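PDB 1I9Z: phosphatidylinositol phosphate phosphatase from Schizosaccharomyces pombe, which removes the 5-phosphate from soluble and lipid inositol phosphates, among them phosphatidylinositol 4,5-bisphosphate, through its central catalytic domain with magnesium as cofactor. Local coordinates for residues V202-F205 and G206-Y210; K262-I265 and G266-I269. One frame throughout, in Å; residues are numbered along the deposited sequence.

Contact 1. Residues V202-F205 and G206-Y210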
ATOM      1  N   VAL A 202      -5.024  -3.755  -4.043  1.00 17.22           N
ATOM      2  CA  VAL A 202      -3.578  -3.868  -3.897  1.00 18.12           C
ATOM      3  C   VAL A 202      -3.058  -2.445  -3.603  1.00 18.59           C
ATOM      4  O   VAL A 202      -3.446  -1.492  -4.320  1.00 20.52           O
ATOM      5  CB  VAL A 202      -2.899  -4.325  -5.219  1.00 16.61           C
ATOM      6  CG1 VAL A 202      -1.373  -4.392  -4.995  1.00 19.27           C
ATOM      7  CG2 VAL A 202      -3.445  -5.686  -5.700  1.00 19.28           C
ATOM      8  N   VAL A 203      -2.187  -2.272  -2.606  1.00 17.23           N
ATOM      9  CA  VAL A 203      -1.623  -0.926  -2.337  1.00 16.63           C
ATOM     10  C   VAL A 203      -0.148  -1.184  -2.382  1.00 16.03           C
ATOM     11  O   VAL A 203       0.357  -2.099  -1.687  1.00 14.81           O
ATOM     12  CB  VAL A 203      -2.006  -0.330  -0.947  1.00 18.70           C
ATOM     13  CG1 VAL A 203      -1.277   1.016  -0.741  1.00 17.00           C
ATOM     14  CG2 VAL A 203      -3.512  -0.090  -0.892  1.00 19.79           C
ATOM     15  N   TRP A 204       0.552  -0.457  -3.272  1.00 13.49           N
ATOM     16  CA  TRP A 204       2.003  -0.675  -3.436  1.00 13.74           C
ATOM     17  C   TRP A 204       2.613   0.699  -3.184  1.00 14.53           C
ATOM     18  O   TRP A 204       2.235   1.678  -3.831  1.00 15.07           O
ATOM     19  CB  TRP A 204       2.298  -1.146  -4.840  1.00 13.17           C
ATOM     20  CG  TRP A 204       3.677  -1.575  -5.141  1.00 14.48           C
ATOM     21  CD1 TRP A 204       4.837  -1.228  -4.497  1.00 14.31           C
ATOM     22  CD2 TRP A 204       4.061  -2.424  -6.228  1.00 15.24           C
ATOM     23  NE1 TRP A 204       5.898  -1.821  -5.111  1.00 16.75           N
ATOM     24  CE2 TRP A 204       5.444  -2.549  -6.182  1.00 15.28           C
ATOM     25  CE3 TRP A 204       3.348  -3.073  -7.245  1.00 16.32           C
ATOM     26  CZ2 TRP A 204       6.172  -3.322  -7.129  1.00 18.47           C
ATOM     27  CZ3 TRP A 204       4.085  -3.852  -8.186  1.00 15.37           C
ATOM     28  CH2 TRP A 204       5.460  -3.961  -8.114  1.00 16.39           C
ATOM     29  N   PHE A 205       3.591   0.776  -2.286  1.00 14.45           N
ATOM     30  CA  PHE A 205       4.094   2.061  -1.895  1.00 14.56           C
ATOM     31  C   PHE A 205       5.515   2.011  -1.357  1.00 15.02           C
ATOM     32  O   PHE A 205       6.052   0.932  -1.135  1.00 16.25           O
ATOM     33  CB  PHE A 205       3.169   2.622  -0.758  1.00 13.96           C
ATOM     34  CG  PHE A 205       3.264   1.821   0.584  1.00 14.44           C
ATOM     35  CD1 PHE A 205       4.118   2.259   1.602  1.00 14.08           C
ATOM     36  CD2 PHE A 205       2.519   0.665   0.794  1.00 12.98           C
ATOM     37  CE1 PHE A 205       4.214   1.554   2.814  1.00 13.96           C
ATOM     38  CE2 PHE A 205       2.589  -0.064   1.991  1.00 13.89           C
ATOM     39  CZ  PHE A 205       3.449   0.393   3.028  1.00 11.94           C
ATOM     40  N   GLY A 206       6.080   3.188  -1.124  1.00 14.92           N
ATOM     41  CA  GLY A 206       7.417   3.271  -0.524  1.00 13.90           C
ATOM     42  C   GLY A 206       8.290   4.296  -1.195  1.00 13.66           C
ATOM     43  O   GLY A 206       7.790   5.259  -1.746  1.00 13.63           O
ATOM     44  N   ASP A 207       9.605   4.093  -1.137  1.00 12.94           N
ATOM     45  CA  ASP A 207      10.568   5.032  -1.714  1.00 12.70           C
ATOM     46  C   ASP A 207      10.855   4.444  -3.091  1.00 12.70           C
ATOM     47  O   ASP A 207      11.792   3.649  -3.291  1.00 14.55           O
ATOM     48  CB  ASP A 207      11.853   5.063  -0.875  1.00 14.04           C
ATOM     49  CG  ASP A 207      12.876   6.064  -1.422  1.00 14.00           C
ATOM     50  OD1 ASP A 207      12.675   6.546  -2.579  1.00 14.96           O
ATOM     51  OD2 ASP A 207      13.876   6.343  -0.709  1.00 15.35           O
ATOM     52  N   PHE A 208      10.028   4.862  -4.050  1.00 12.29           N
ATOM     53  CA  PHE A 208      10.207   4.372  -5.422  1.00 14.55           C
ATOM     54  C   PHE A 208      11.379   5.080  -6.090  1.00 16.23           C
ATOM     55  O   PHE A 208      11.835   4.677  -7.155  1.00 14.12           O
ATOM     56  CB  PHE A 208       8.906   4.535  -6.260  1.00 13.32           C
ATOM     57  CG  PHE A 208       7.732   3.749  -5.762  1.00 14.23           C
ATOM     58  CD1 PHE A 208       7.896   2.640  -4.907  1.00 12.82           C
ATOM     59  CD2 PHE A 208       6.430   4.045  -6.236  1.00 15.85           C
ATOM     60  CE1 PHE A 208       6.816   1.846  -4.562  1.00 13.90           C
ATOM     61  CE2 PHE A 208       5.356   3.268  -5.895  1.00 15.41           C
ATOM     62  CZ  PHE A 208       5.538   2.152  -5.057  1.00 13.83           C
ATOM     63  N   ASN A 209      11.841   6.191  -5.490  1.00 14.99           N
ATOM     64  CA  ASN A 209      13.024   6.885  -5.958  1.00 14.54           C
ATOM     65  C   ASN A 209      12.936   7.662  -7.247  1.00 14.92           C
ATOM     66  O   ASN A 209      13.949   8.161  -7.712  1.00 16.46           O
ATOM     67  CB  ASN A 209      14.268   5.949  -6.016  1.00 15.95           C
ATOM     68  CG  ASN A 209      15.324   6.255  -4.887  1.00 15.28           C
ATOM     69  OD1 ASN A 209      15.605   7.407  -4.588  1.00 16.99           O
ATOM     70  ND2 ASN A 209      15.867   5.189  -4.242  1.00 16.41           N
ATOM     71  N   TYR A 210      11.727   7.791  -7.795  1.00 13.63           N
ATOM     72  CA  TYR A 210      11.558   8.577  -9.012  1.00 13.33           C
ATOM     73  C   TYR A 210      11.765  10.034  -8.683  1.00 14.30           C
ATOM     74  O   TYR A 210      11.362  10.526  -7.580  1.00 12.92           O
ATOM     75  CB  TYR A 210      10.203   8.344  -9.622  1.00 12.36           C
ATOM     76  CG  TYR A 210      10.085   6.976 -10.304  1.00 14.99           C
ATOM     77  CD1 TYR A 210       9.599   5.865  -9.609  1.00 14.95           C
ATOM     78  CD2 TYR A 210      10.418   6.820 -11.658  1.00 17.50           C
ATOM     79  CE1 TYR A 210       9.429   4.627 -10.232  1.00 13.98           C
ATOM     80  CE2 TYR A 210      10.280   5.576 -12.280  1.00 16.93           C
ATOM     81  CZ  TYR A 210       9.769   4.483 -11.535  1.00 15.55           C
ATOM     82  OH  TYR A 210       9.612   3.286 -12.153  1.00 17.45           O
TER
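Phe208 folds back against the end of the strand it follows and drives the edge of its ring toward the face of the Trp204 indole. The five-membered ring and the phenyl ring form an offset edge-to-face pair, centroids 5.2 Å apart and planes at 89°. CZ of Phe208 leads, 3.5 Å from CD1 of Trp204. Phe208 CE1 comes within 3.5 Å of Phe205 C, so the ring touches both the indole and the end of the strand. With CG of Trp204 anti to the backbone N (chi1 -173°) and chi2 at -23°, CD1 of the five-membered ring lies nearest Phe208. The chain turns its corner at Gly206, whose backbone angles would jam a side chain against the carbonyl O of Phe205; a weak bond from Phe208 N to Gly206 O, 3.2 Å, spans the corner. Farther out, Ser165 holds Trp204 NE1 by a hydrogen bond, and Phe247 stacks on Phe208 while meeting Trp204 edge-to-face. This buried aromatic packing lies at the end of inner strand 201-205, where the chain leaves a sheet of the DNase I-like fold and enters a loop that leads to Arg211 of the inositol bisphosphate pocket.

Contact 2. Residues K262-I265 and G266-I269; sequences KFDI and GTDI
The carbonyl O of Asp264 takes two bonds from Thr267, one from the backbone N and one from OG1, each 3.3 Å long. Both donors sit above the same face of the carbonyl plane, OG1 the more steeply at 51°. OG1 reaches it because it lies between the backbone N and the carbonyl carbon (chi1 76°), and from there it also accepts from Ile269 N at 3.1 Å. The backbone bond closes a type II beta turn from Asp264 to Thr267, with Gly266 at its positive-phi corner, and the bond from Ile269 N makes an ST turn that starts at Thr267, the last residue of the beta turn. Replacing Thr267 by alanine removes OG1, which is likely to leave Ile269 N without its acceptor and Asp264 O with just the backbone donor of the two. Asp264 N also donates to Ile269 O at 2.8 Å. The same oxygen lies 3.3 Å from Phe263 CA, a CA-H...O contact, and sits near the plane of the Phe263 ring at its edge, as does Asp268 O. Tyr270 stacks on that ring and Arg307 makes a cation-pi contact with it. Asp264 OD2 bonds to Thr272 OG1, while Lys262 NZ forms a salt bridge with the bound inositol bisphosphate.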
ATOM      1  N   LYS A 262      15.030  15.420  -0.313  1.00 20.31           N
ATOM      2  CA  LYS A 262      16.287  15.632   0.263  1.00 17.96           C
ATOM      3  C   LYS A 262      16.427  16.756   1.229  1.00 16.19           C
ATOM      4  O   LYS A 262      16.814  17.775   0.847  1.00 13.38           O
ATOM      5  CB  LYS A 262      17.369  15.547  -0.747  1.00 23.60           C
ATOM      6  CG  LYS A 262      18.549  15.701  -0.078  1.00 27.56           C
ATOM      7  CD  LYS A 262      18.737  14.572   0.798  1.00 20.83           C
ATOM      8  CE  LYS A 262      20.025  13.979   0.201  1.00 22.46           C
ATOM      9  NZ  LYS A 262      20.954  13.668   1.369  1.00 25.27           N
ATOM     10  N   PHE A 263      16.122  16.508   2.513  1.00 14.89           N
ATOM     11  CA  PHE A 263      16.184  17.590   3.475  1.00 13.72           C
ATOM     12  C   PHE A 263      17.419  17.419   4.361  1.00 15.80           C
ATOM     13  O   PHE A 263      17.831  16.251   4.672  1.00 17.84           O
ATOM     14  CB  PHE A 263      14.956  17.540   4.455  1.00 13.74           C
ATOM     15  CG  PHE A 263      13.662  17.957   3.863  1.00 14.57           C
ATOM     16  CD1 PHE A 263      12.738  17.001   3.380  1.00 15.06           C
ATOM     17  CD2 PHE A 263      13.353  19.302   3.723  1.00 12.59           C
ATOM     18  CE1 PHE A 263      11.517  17.411   2.782  1.00 14.15           C
ATOM     19  CE2 PHE A 263      12.157  19.695   3.130  1.00 13.98           C
ATOM     20  CZ  PHE A 263      11.242  18.773   2.670  1.00 14.14           C
ATOM     21  N   ASP A 264      17.946  18.556   4.850  1.00 16.14           N
ATOM     22  CA  ASP A 264      19.013  18.510   5.885  1.00 15.75           C
ATOM     23  C   ASP A 264      18.248  17.921   7.082  1.00 16.17           C
ATOM     24  O   ASP A 264      17.078  18.250   7.324  1.00 16.59           O
ATOM     25  CB  ASP A 264      19.488  19.928   6.254  1.00 17.55           C
ATOM     26  CG  ASP A 264      20.403  20.538   5.180  1.00 21.25           C
ATOM     27  OD1 ASP A 264      20.765  19.828   4.201  1.00 17.95           O
ATOM     28  OD2 ASP A 264      20.757  21.726   5.364  1.00 20.64           O
ATOM     29  N   ILE A 265      18.896  17.036   7.833  1.00 13.95           N
ATOM     30  CA  ILE A 265      18.230  16.369   8.928  1.00 13.89           C
ATOM     31  C   ILE A 265      17.904  17.390  10.048  1.00 15.80           C
ATOM     32  O   ILE A 265      18.776  18.211  10.394  1.00 16.33           O
ATOM     33  CB  ILE A 265      19.160  15.318   9.484  1.00 17.31           C
ATOM     34  CG1 ILE A 265      19.436  14.258   8.372  1.00 21.84           C
ATOM     35  CG2 ILE A 265      18.418  14.558  10.677  1.00 18.53           C
ATOM     36  CD1 ILE A 265      20.655  13.479   8.594  1.00 24.63           C
ATOM     37  N   GLY A 266      16.682  17.314  10.562  1.00 13.68           N
ATOM     38  CA  GLY A 266      16.195  18.206  11.638  1.00 14.89           C
ATOM     39  C   GLY A 266      15.653  19.557  11.144  1.00 14.17           C
ATOM     40  O   GLY A 266      15.172  20.394  11.928  1.00 15.14           O
ATOM     41  N   THR A 267      15.706  19.823   9.849  1.00 15.75           N
ATOM     42  CA  THR A 267      15.262  21.157   9.405  1.00 14.75           C
ATOM     43  C   THR A 267      14.240  21.128   8.216  1.00 15.59           C
ATOM     44  O   THR A 267      13.929  20.061   7.647  1.00 14.61           O
ATOM     45  CB  THR A 267      16.465  21.975   8.928  1.00 17.41           C
ATOM     46  OG1 THR A 267      16.850  21.498   7.641  1.00 18.22           O
ATOM     47  CG2 THR A 267      17.691  21.757   9.825  1.00 17.78           C
ATOM     48  N   ASP A 268      13.796  22.324   7.827  1.00 14.51           N
ATOM     49  CA  ASP A 268      12.853  22.490   6.706  1.00 16.49           C
ATOM     50  C   ASP A 268      13.644  22.789   5.461  1.00 18.00           C
ATOM     51  O   ASP A 268      13.052  23.172   4.426  1.00 18.86           O
ATOM     52  CB  ASP A 268      11.966  23.728   6.987  1.00 17.57           C
ATOM     53  CG  ASP A 268      10.934  23.470   8.057  1.00 16.83           C
ATOM     54  OD1 ASP A 268      10.348  22.361   8.086  1.00 18.24           O
ATOM     55  OD2 ASP A 268      10.620  24.380   8.876  1.00 21.44           O
ATOM     56  N   ILE A 269      14.952  22.572   5.500  1.00 14.96           N
ATOM     57  CA  ILE A 269      15.791  23.039   4.408  1.00 15.63           C
ATOM     58  C   ILE A 269      16.195  21.922   3.447  1.00 16.42           C
ATOM     59  O   ILE A 269      16.622  20.853   3.890  1.00 15.66           O
ATOM     60  CB  ILE A 269      17.040  23.683   5.049  1.00 15.36           C
ATOM     61  CG1 ILE A 269      16.554  24.896   5.884  1.00 17.37           C
ATOM     62  CG2 ILE A 269      18.104  24.127   4.020  1.00 18.53           C
ATOM     63  CD1 ILE A 269      17.702  25.704   6.405  1.00 22.61           C
TER

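In the fold
The two contacts share one domain but no structural element, and they lie in series along the chain, their centres about 22 Å apart and their nearest atoms about 9 Å apart. Contact 1 is core, about 8 Å from the centre of the chain, and its cohesion comes from aromatic rings at the end of a strand. Contact 2 is largely surface, about 26 Å out, in the loop between helix 236-242 and strand 283-288, and is held by backbone and hydroxyl hydrogen bonds. Each uses a glycine at its bend. Through Lys262, residues 262-265 reach the bound inositol bisphosphate, whereas the Phe208 side chain in contact 1 remains about 12 Å from it.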